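Local atomic coordinates of penaeus monodon metallodensovirus major capsid protein (Penaeus monodon metallodensovirus, PDB entry 6WH7), a protein that forms the icosahedral capsid of a shrimp-infecting densovirus, sixty copies assembling into the shell that probably encloses the viral genome. Residues V59-V70 and Q290-F301. Numbering follows the deposited sequence.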
ATOM      1  N   VAL A  59     -35.151  54.747 -54.527  1.00 12.94           N
ATOM      2  CA  VAL A  59     -34.815  56.128 -54.220  1.00 12.94           C
ATOM      3  C   VAL A  59     -33.347  56.349 -54.532  1.00 12.94           C
ATOM      4  O   VAL A  59     -32.482  55.617 -54.043  1.00 12.94           O
ATOM      5  CB  VAL A  59     -35.114  56.459 -52.752  1.00 12.61           C
ATOM      6  CG1 VAL A  59     -34.637  57.842 -52.427  1.00 12.61           C
ATOM      7  CG2 VAL A  59     -36.588  56.334 -52.483  1.00 12.61           C
ATOM      8  N   TYR A  60     -33.067  57.357 -55.339  1.00 12.70           N
ATOM      9  CA  TYR A  60     -31.710  57.715 -55.697  1.00 12.70           C
ATOM     10  C   TYR A  60     -31.331  58.998 -54.984  1.00 12.70           C
ATOM     11  O   TYR A  60     -32.165  59.878 -54.780  1.00 12.70           O
ATOM     12  CB  TYR A  60     -31.581  57.909 -57.192  1.00 12.79           C
ATOM     13  CG  TYR A  60     -31.976  56.718 -58.003  1.00 12.79           C
ATOM     14  CD1 TYR A  60     -31.058  55.753 -58.347  1.00 12.79           C
ATOM     15  CD2 TYR A  60     -33.280  56.559 -58.421  1.00 12.79           C
ATOM     16  CE1 TYR A  60     -31.425  54.671 -59.086  1.00 12.79           C
ATOM     17  CE2 TYR A  60     -33.653  55.480 -59.147  1.00 12.79           C
ATOM     18  CZ  TYR A  60     -32.727  54.541 -59.487  1.00 12.79           C
ATOM     19  OH  TYR A  60     -33.107  53.455 -60.229  1.00 12.79           O
ATOM     20  N   ARG A  61     -30.064  59.106 -54.615  1.00 13.16           N
ATOM     21  CA  ARG A  61     -29.581  60.219 -53.817  1.00 13.16           C
ATOM     22  C   ARG A  61     -28.527  60.992 -54.583  1.00 13.16           C
ATOM     23  O   ARG A  61     -27.602  60.403 -55.145  1.00 13.16           O
ATOM     24  CB  ARG A  61     -29.026  59.723 -52.491  1.00 14.54           C
ATOM     25  CG  ARG A  61     -30.106  59.190 -51.607  1.00 14.54           C
ATOM     26  CD  ARG A  61     -29.580  58.550 -50.361  1.00 14.54           C
ATOM     27  NE  ARG A  61     -30.688  58.088 -49.536  1.00 14.54           N
ATOM     28  CZ  ARG A  61     -31.350  56.956 -49.746  1.00 14.54           C
ATOM     29  NH1 ARG A  61     -31.021  56.170 -50.759  1.00 14.54           N
ATOM     30  NH2 ARG A  61     -32.348  56.614 -48.946  1.00 14.54           N
ATOM     31  N   THR A  62     -28.681  62.307 -54.609  1.00 13.17           N
ATOM     32  CA  THR A  62     -27.702  63.197 -55.198  1.00 13.17           C
ATOM     33  C   THR A  62     -27.527  64.390 -54.281  1.00 13.17           C
ATOM     34  O   THR A  62     -28.262  64.571 -53.312  1.00 13.17           O
ATOM     35  CB  THR A  62     -28.111  63.667 -56.591  1.00 14.10           C
ATOM     36  OG1 THR A  62     -27.021  64.381 -57.180  1.00 14.10           O
ATOM     37  CG2 THR A  62     -29.306  64.584 -56.518  1.00 14.10           C
ATOM     38  N   ALA A  63     -26.521  65.195 -54.579  1.00 13.50           N
ATOM     39  CA  ALA A  63     -26.315  66.435 -53.862  1.00 13.50           C
ATOM     40  C   ALA A  63     -25.957  67.521 -54.856  1.00 13.50           C
ATOM     41  O   ALA A  63     -25.655  67.257 -56.019  1.00 13.50           O
ATOM     42  CB  ALA A  63     -25.228  66.304 -52.794  1.00 13.29           C
ATOM     43  N   ILE A  64     -26.018  68.757 -54.384  1.00 13.73           N
ATOM     44  CA  ILE A  64     -25.479  69.906 -55.088  1.00 13.73           C
ATOM     45  C   ILE A  64     -24.552  70.606 -54.114  1.00 13.73           C
ATOM     46  O   ILE A  64     -25.006  71.144 -53.099  1.00 13.73           O
ATOM     47  CB  ILE A  64     -26.570  70.856 -55.585  1.00 14.17           C
ATOM     48  CG1 ILE A  64     -27.393  70.179 -56.673  1.00 14.17           C
ATOM     49  CG2 ILE A  64     -25.959  72.142 -56.084  1.00 14.17           C
ATOM     50  CD1 ILE A  64     -28.611  70.935 -57.060  1.00 14.17           C
ATOM     51  N   LYS A  65     -23.262  70.592 -54.408  1.00 14.15           N
ATOM     52  CA  LYS A  65     -22.259  71.233 -53.577  1.00 14.15           C
ATOM     53  C   LYS A  65     -21.743  72.449 -54.321  1.00 14.15           C
ATOM     54  O   LYS A  65     -21.308  72.334 -55.467  1.00 14.15           O
ATOM     55  CB  LYS A  65     -21.125  70.266 -53.250  1.00 15.03           C
ATOM     56  CG  LYS A  65     -21.575  69.112 -52.398  1.00 15.03           C
ATOM     57  CD  LYS A  65     -20.550  68.017 -52.313  1.00 15.03           C
ATOM     58  CE  LYS A  65     -19.302  68.485 -51.620  1.00 15.03           C
ATOM     59  NZ  LYS A  65     -18.302  67.393 -51.526  1.00 15.03           N
ATOM     60  N   LEU A  66     -21.819  73.610 -53.687  1.00 13.59           N
ATOM     61  CA  LEU A  66     -21.372  74.856 -54.282  1.00 13.59           C
ATOM     62  C   LEU A  66     -20.474  75.585 -53.302  1.00 13.59           C
ATOM     63  O   LEU A  66     -20.731  75.589 -52.098  1.00 13.59           O
ATOM     64  CB  LEU A  66     -22.546  75.742 -54.662  1.00 14.92           C
ATOM     65  CG  LEU A  66     -23.441  75.268 -55.797  1.00 14.92           C
ATOM     66  CD1 LEU A  66     -24.642  76.161 -55.897  1.00 14.92           C
ATOM     67  CD2 LEU A  66     -22.666  75.293 -57.081  1.00 14.92           C
ATOM     68  N   ARG A  67     -19.422  76.201 -53.821  1.00 14.62           N
ATOM     69  CA  ARG A  67     -18.444  76.896 -53.004  1.00 14.62           C
ATOM     70  C   ARG A  67     -18.308  78.332 -53.471  1.00 14.62           C
ATOM     71  O   ARG A  67     -18.402  78.625 -54.664  1.00 14.62           O
ATOM     72  CB  ARG A  67     -17.098  76.191 -53.038  1.00 14.91           C
ATOM     73  CG  ARG A  67     -16.028  76.857 -52.229  1.00 14.91           C
ATOM     74  CD  ARG A  67     -14.792  76.008 -52.182  1.00 14.91           C
ATOM     75  NE  ARG A  67     -14.263  75.723 -53.505  1.00 14.91           N
ATOM     76  CZ  ARG A  67     -14.364  74.543 -54.097  1.00 14.91           C
ATOM     77  NH1 ARG A  67     -14.964  73.545 -53.474  1.00 14.91           N
ATOM     78  NH2 ARG A  67     -13.860  74.359 -55.303  1.00 14.91           N
ATOM     79  N   ASN A  68     -18.089  79.221 -52.514  1.00 14.47           N
ATOM     80  CA  ASN A  68     -18.215  80.647 -52.724  1.00 14.47           C
ATOM     81  C   ASN A  68     -17.314  81.364 -51.733  1.00 14.47           C
ATOM     82  O   ASN A  68     -17.116  80.895 -50.613  1.00 14.47           O
ATOM     83  CB  ASN A  68     -19.679  81.047 -52.539  1.00 16.18           C
ATOM     84  CG  ASN A  68     -19.928  82.470 -52.844  1.00 16.18           C
ATOM     85  OD1 ASN A  68     -19.272  83.054 -53.696  1.00 16.18           O
ATOM     86  ND2 ASN A  68     -20.865  83.064 -52.130  1.00 16.18           N
ATOM     87  N   PHE A  69     -16.771  82.502 -52.142  1.00 14.83           N
ATOM     88  CA  PHE A  69     -16.125  83.413 -51.210  1.00 14.83           C
ATOM     89  C   PHE A  69     -17.101  84.506 -50.819  1.00 14.83           C
ATOM     90  O   PHE A  69     -17.838  85.024 -51.657  1.00 14.83           O
ATOM     91  CB  PHE A  69     -14.866  84.052 -51.789  1.00 14.92           C
ATOM     92  CG  PHE A  69     -13.739  83.103 -52.001  1.00 14.92           C
ATOM     93  CD1 PHE A  69     -12.957  82.699 -50.944  1.00 14.92           C
ATOM     94  CD2 PHE A  69     -13.429  82.650 -53.261  1.00 14.92           C
ATOM     95  CE1 PHE A  69     -11.914  81.845 -51.136  1.00 14.92           C
ATOM     96  CE2 PHE A  69     -12.384  81.797 -53.455  1.00 14.92           C
ATOM     97  CZ  PHE A  69     -11.627  81.395 -52.392  1.00 14.92           C
ATOM     98  N   VAL A  70     -17.096  84.859 -49.542  1.00 15.76           N
ATOM     99  CA  VAL A  70     -17.986  85.875 -49.005  1.00 15.76           C
ATOM    100  C   VAL A  70     -17.137  86.996 -48.436  1.00 15.76           C
ATOM    101  O   VAL A  70     -16.192  86.743 -47.687  1.00 15.76           O
ATOM    102  CB  VAL A  70     -18.916  85.297 -47.928  1.00 15.29           C
ATOM    103  CG1 VAL A  70     -19.791  86.382 -47.361  1.00 15.29           C
ATOM    104  CG2 VAL A  70     -19.750  84.181 -48.497  1.00 15.29           C
ATOM    105  N   GLN A 290     -13.719  88.098 -44.626  1.00 16.46           N
ATOM    106  CA  GLN A 290     -13.816  87.150 -45.716  1.00 16.46           C
ATOM    107  C   GLN A 290     -13.847  85.745 -45.141  1.00 16.46           C
ATOM    108  O   GLN A 290     -13.165  85.447 -44.161  1.00 16.46           O
ATOM    109  CB  GLN A 290     -12.636  87.214 -46.678  1.00 17.49           C
ATOM    110  CG  GLN A 290     -12.932  86.391 -47.905  1.00 17.49           C
ATOM    111  CD  GLN A 290     -11.721  85.934 -48.628  1.00 17.49           C
ATOM    112  OE1 GLN A 290     -10.607  86.123 -48.164  1.00 17.49           O
ATOM    113  NE2 GLN A 290     -11.919  85.322 -49.769  1.00 17.49           N
ATOM    114  N   PHE A 291     -14.621  84.880 -45.771  1.00 14.32           N
ATOM    115  CA  PHE A 291     -14.573  83.460 -45.475  1.00 14.32           C
ATOM    116  C   PHE A 291     -15.035  82.714 -46.713  1.00 14.32           C
ATOM    117  O   PHE A 291     -15.417  83.315 -47.717  1.00 14.32           O
ATOM    118  CB  PHE A 291     -15.412  83.124 -44.242  1.00 14.19           C
ATOM    119  CG  PHE A 291     -16.803  83.654 -44.298  1.00 14.19           C
ATOM    120  CD1 PHE A 291     -17.819  82.922 -44.867  1.00 14.19           C
ATOM    121  CD2 PHE A 291     -17.088  84.898 -43.793  1.00 14.19           C
ATOM    122  CE1 PHE A 291     -19.080  83.422 -44.920  1.00 14.19           C
ATOM    123  CE2 PHE A 291     -18.344  85.393 -43.845  1.00 14.19           C
ATOM    124  CZ  PHE A 291     -19.344  84.656 -44.403  1.00 14.19           C
ATOM    125  N   THR A 292     -14.990  81.396 -46.635  1.00 13.64           N
ATOM    126  CA  THR A 292     -15.421  80.536 -47.720  1.00 13.64           C
ATOM    127  C   THR A 292     -16.777  79.952 -47.365  1.00 13.64           C
ATOM    128  O   THR A 292     -16.965  79.439 -46.259  1.00 13.64           O
ATOM    129  CB  THR A 292     -14.406  79.423 -47.963  1.00 14.04           C
ATOM    130  OG1 THR A 292     -13.134  80.005 -48.247  1.00 14.04           O
ATOM    131  CG2 THR A 292     -14.820  78.579 -49.131  1.00 14.04           C
ATOM    132  N   LEU A 293     -17.718  80.047 -48.287  1.00 13.63           N
ATOM    133  CA  LEU A 293     -19.042  79.473 -48.114  1.00 13.63           C
ATOM    134  C   LEU A 293     -19.135  78.228 -48.979  1.00 13.63           C
ATOM    135  O   LEU A 293     -19.131  78.319 -50.207  1.00 13.63           O
ATOM    136  CB  LEU A 293     -20.129  80.476 -48.481  1.00 13.39           C
ATOM    137  CG  LEU A 293     -21.542  79.917 -48.414  1.00 13.39           C
ATOM    138  CD1 LEU A 293     -21.865  79.509 -47.006  1.00 13.39           C
ATOM    139  CD2 LEU A 293     -22.531  80.928 -48.912  1.00 13.39           C
ATOM    140  N   GLU A 294     -19.206  77.071 -48.339  1.00 13.31           N
ATOM    141  CA  GLU A 294     -19.504  75.814 -49.004  1.00 13.31           C
ATOM    142  C   GLU A 294     -20.874  75.343 -48.556  1.00 13.31           C
ATOM    143  O   GLU A 294     -21.068  75.026 -47.382  1.00 13.31           O
ATOM    144  CB  GLU A 294     -18.457  74.752 -48.692  1.00 16.04           C
ATOM    145  CG  GLU A 294     -17.145  74.938 -49.388  1.00 16.04           C
ATOM    146  CD  GLU A 294     -16.152  73.870 -49.011  1.00 16.04           C
ATOM    147  OE1 GLU A 294     -16.387  73.170 -48.007  1.00 16.04           O
ATOM    148  OE2 GLU A 294     -15.152  73.702 -49.731  1.00 16.04           O
ATOM    149  N   THR A 295     -21.815  75.292 -49.484  1.00 12.99           N
ATOM    150  CA  THR A 295     -23.146  74.787 -49.208  1.00 12.99           C
ATOM    151  C   THR A 295     -23.317  73.421 -49.847  1.00 12.99           C
ATOM    152  O   THR A 295     -22.714  73.119 -50.874  1.00 12.99           O
ATOM    153  CB  THR A 295     -24.226  75.737 -49.726  1.00 13.26           C
ATOM    154  OG1 THR A 295     -24.104  75.875 -51.145  1.00 13.26           O
ATOM    155  CG2 THR A 295     -24.072  77.087 -49.096  1.00 13.26           C
ATOM    156  N   GLU A 296     -24.124  72.586 -49.211  1.00 13.01           N
ATOM    157  CA  GLU A 296     -24.484  71.299 -49.777  1.00 13.01           C
ATOM    158  C   GLU A 296     -25.947  71.024 -49.495  1.00 13.01           C
ATOM    159  O   GLU A 296     -26.401  71.172 -48.361  1.00 13.01           O
ATOM    160  CB  GLU A 296     -23.624  70.179 -49.206  1.00 15.46           C
ATOM    161  CG  GLU A 296     -23.941  68.828 -49.784  1.00 15.46           C
ATOM    162  CD  GLU A 296     -23.072  67.739 -49.208  1.00 15.46           C
ATOM    163  OE1 GLU A 296     -22.241  68.045 -48.328  1.00 15.46           O
ATOM    164  OE2 GLU A 296     -23.219  66.574 -49.631  1.00 15.46           O
ATOM    165  N   ILE A 297     -26.679  70.628 -50.528  1.00 12.86           N
ATOM    166  CA  ILE A 297     -28.042  70.142 -50.391  1.00 12.86           C
ATOM    167  C   ILE A 297     -28.098  68.754 -51.001  1.00 12.86           C
ATOM    168  O   ILE A 297     -27.653  68.552 -52.133  1.00 12.86           O
ATOM    169  CB  ILE A 297     -29.057  71.094 -51.050  1.00 12.42           C
ATOM    170  CG1 ILE A 297     -30.477  70.589 -50.835  1.00 12.42           C
ATOM    171  CG2 ILE A 297     -28.740  71.314 -52.514  1.00 12.42           C
ATOM    172  CD1 ILE A 297     -31.511  71.599 -51.158  1.00 12.42           C
ATOM    173  N   GLU A 298     -28.608  67.797 -50.245  1.00 12.78           N
ATOM    174  CA  GLU A 298     -28.615  66.398 -50.643  1.00 12.78           C
ATOM    175  C   GLU A 298     -30.020  66.031 -51.084  1.00 12.78           C
ATOM    176  O   GLU A 298     -30.918  65.939 -50.256  1.00 12.78           O
ATOM    177  CB  GLU A 298     -28.176  65.508 -49.489  1.00 14.90           C
ATOM    178  CG  GLU A 298     -26.763  65.721 -49.033  1.00 14.90           C
ATOM    179  CD  GLU A 298     -26.409  64.834 -47.865  1.00 14.90           C
ATOM    180  OE1 GLU A 298     -27.321  64.175 -47.328  1.00 14.90           O
ATOM    181  OE2 GLU A 298     -25.223  64.796 -47.477  1.00 14.90           O
ATOM    182  N   PHE A 299     -30.209  65.778 -52.367  1.00 12.91           N
ATOM    183  CA  PHE A 299     -31.526  65.418 -52.864  1.00 12.91           C
ATOM    184  C   PHE A 299     -31.713  63.916 -52.954  1.00 12.91           C
ATOM    185  O   PHE A 299     -30.780  63.174 -53.258  1.00 12.91           O
ATOM    186  CB  PHE A 299     -31.776  66.030 -54.234  1.00 12.70           C
ATOM    187  CG  PHE A 299     -31.993  67.497 -54.209  1.00 12.70           C
ATOM    188  CD1 PHE A 299     -33.252  68.010 -54.002  1.00 12.70           C
ATOM    189  CD2 PHE A 299     -30.947  68.364 -54.408  1.00 12.70           C
ATOM    190  CE1 PHE A 299     -33.460  69.352 -53.993  1.00 12.70           C
ATOM    191  CE2 PHE A 299     -31.156  69.705 -54.400  1.00 12.70           C
ATOM    192  CZ  PHE A 299     -32.414  70.201 -54.193  1.00 12.70           C
ATOM    193  N   GLU A 300     -32.925  63.473 -52.669  1.00 12.49           N
ATOM    194  CA  GLU A 300     -33.397  62.166 -53.083  1.00 12.49           C
ATOM    195  C   GLU A 300     -34.321  62.346 -54.271  1.00 12.49           C
ATOM    196  O   GLU A 300     -35.167  63.239 -54.276  1.00 12.49           O
ATOM    197  CB  GLU A 300     -34.145  61.450 -51.965  1.00 13.31           C
ATOM    198  CG  GLU A 300     -33.282  61.004 -50.829  1.00 13.31           C
ATOM    199  CD  GLU A 300     -34.086  60.381 -49.720  1.00 13.31           C
ATOM    200  OE1 GLU A 300     -35.327  60.474 -49.761  1.00 13.31           O
ATOM    201  OE2 GLU A 300     -33.476  59.795 -48.805  1.00 13.31           O
ATOM    202  N   PHE A 301     -34.156  61.510 -55.281  1.00 12.32           N
ATOM    203  CA  PHE A 301     -35.082  61.530 -56.393  1.00 12.32           C
ATOM    204  C   PHE A 301     -35.529  60.117 -56.706  1.00 12.32           C
ATOM    205  O   PHE A 301     -34.983  59.132 -56.213  1.00 12.32           O
ATOM    206  CB  PHE A 301     -34.489  62.213 -57.627  1.00 13.02           C
ATOM    207  CG  PHE A 301     -33.248  61.573 -58.154  1.00 13.02           C
ATOM    208  CD1 PHE A 301     -33.313  60.634 -59.157  1.00 13.02           C
ATOM    209  CD2 PHE A 301     -32.011  61.926 -57.658  1.00 13.02           C
ATOM    210  CE1 PHE A 301     -32.175  60.067 -59.653  1.00 13.02           C
ATOM    211  CE2 PHE A 301     -30.871  61.353 -58.147  1.00 13.02           C
ATOM    212  CZ  PHE A 301     -30.949  60.430 -59.147  1.00 13.02           C
TER
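F301 turns one ring face to Y60, and CB of Y60 sits over it, 3.5 Å from the ring centroid. CG of F301 lies between its own backbone N and carbonyl carbon (chi1 60°), which swings the ring across toward Y60. The two ring planes are 18° apart but slid past each other, so they barely overlap. The Y60 hydroxyl bonds to the R61 carbonyl of a second subunit. CB of T62 meets the edge of the same F301 ring. F291 repeats the pose at the far end, its CG again between backbone N and carbonyl carbon, and CB of V70 lies over one ring face, 3.8 Å from the centroid. Between these ends, CD1 of I64 meets CE2 of F299 at 3.9 Å.

Paired backbone hydrogen bonds join 59-70 and 290-301 as antiparallel neighbours. Strand 118-135 bonds along the other edge of 290-301. This is consistent with the jelly-roll core of parvovirus capsid proteins. Helices 88-92 and 108-113 cover parts of the face carrying I64, I297 and F299.

The other face carries R61, K65 and R67 beside E300, E296 and E294. R61 and E300 lie side by side, with NE of R61 3.3 Å from OE2 of E300 in a salt bridge. Their guanidinium and carboxylate planes are 85° apart. OE1 of E300 also pairs with R120. E294 brings OE2 to the guanidinium edge of R67, a long salt bridge of 3.8 Å to NH1. NH2 of R67 instead bonds to the S202 carbonyl of a third subunit. CG of K65 packs on CG of E296 at 3.5 Å, while NZ of K65 bonds to the D51 carbonyl of the second subunit.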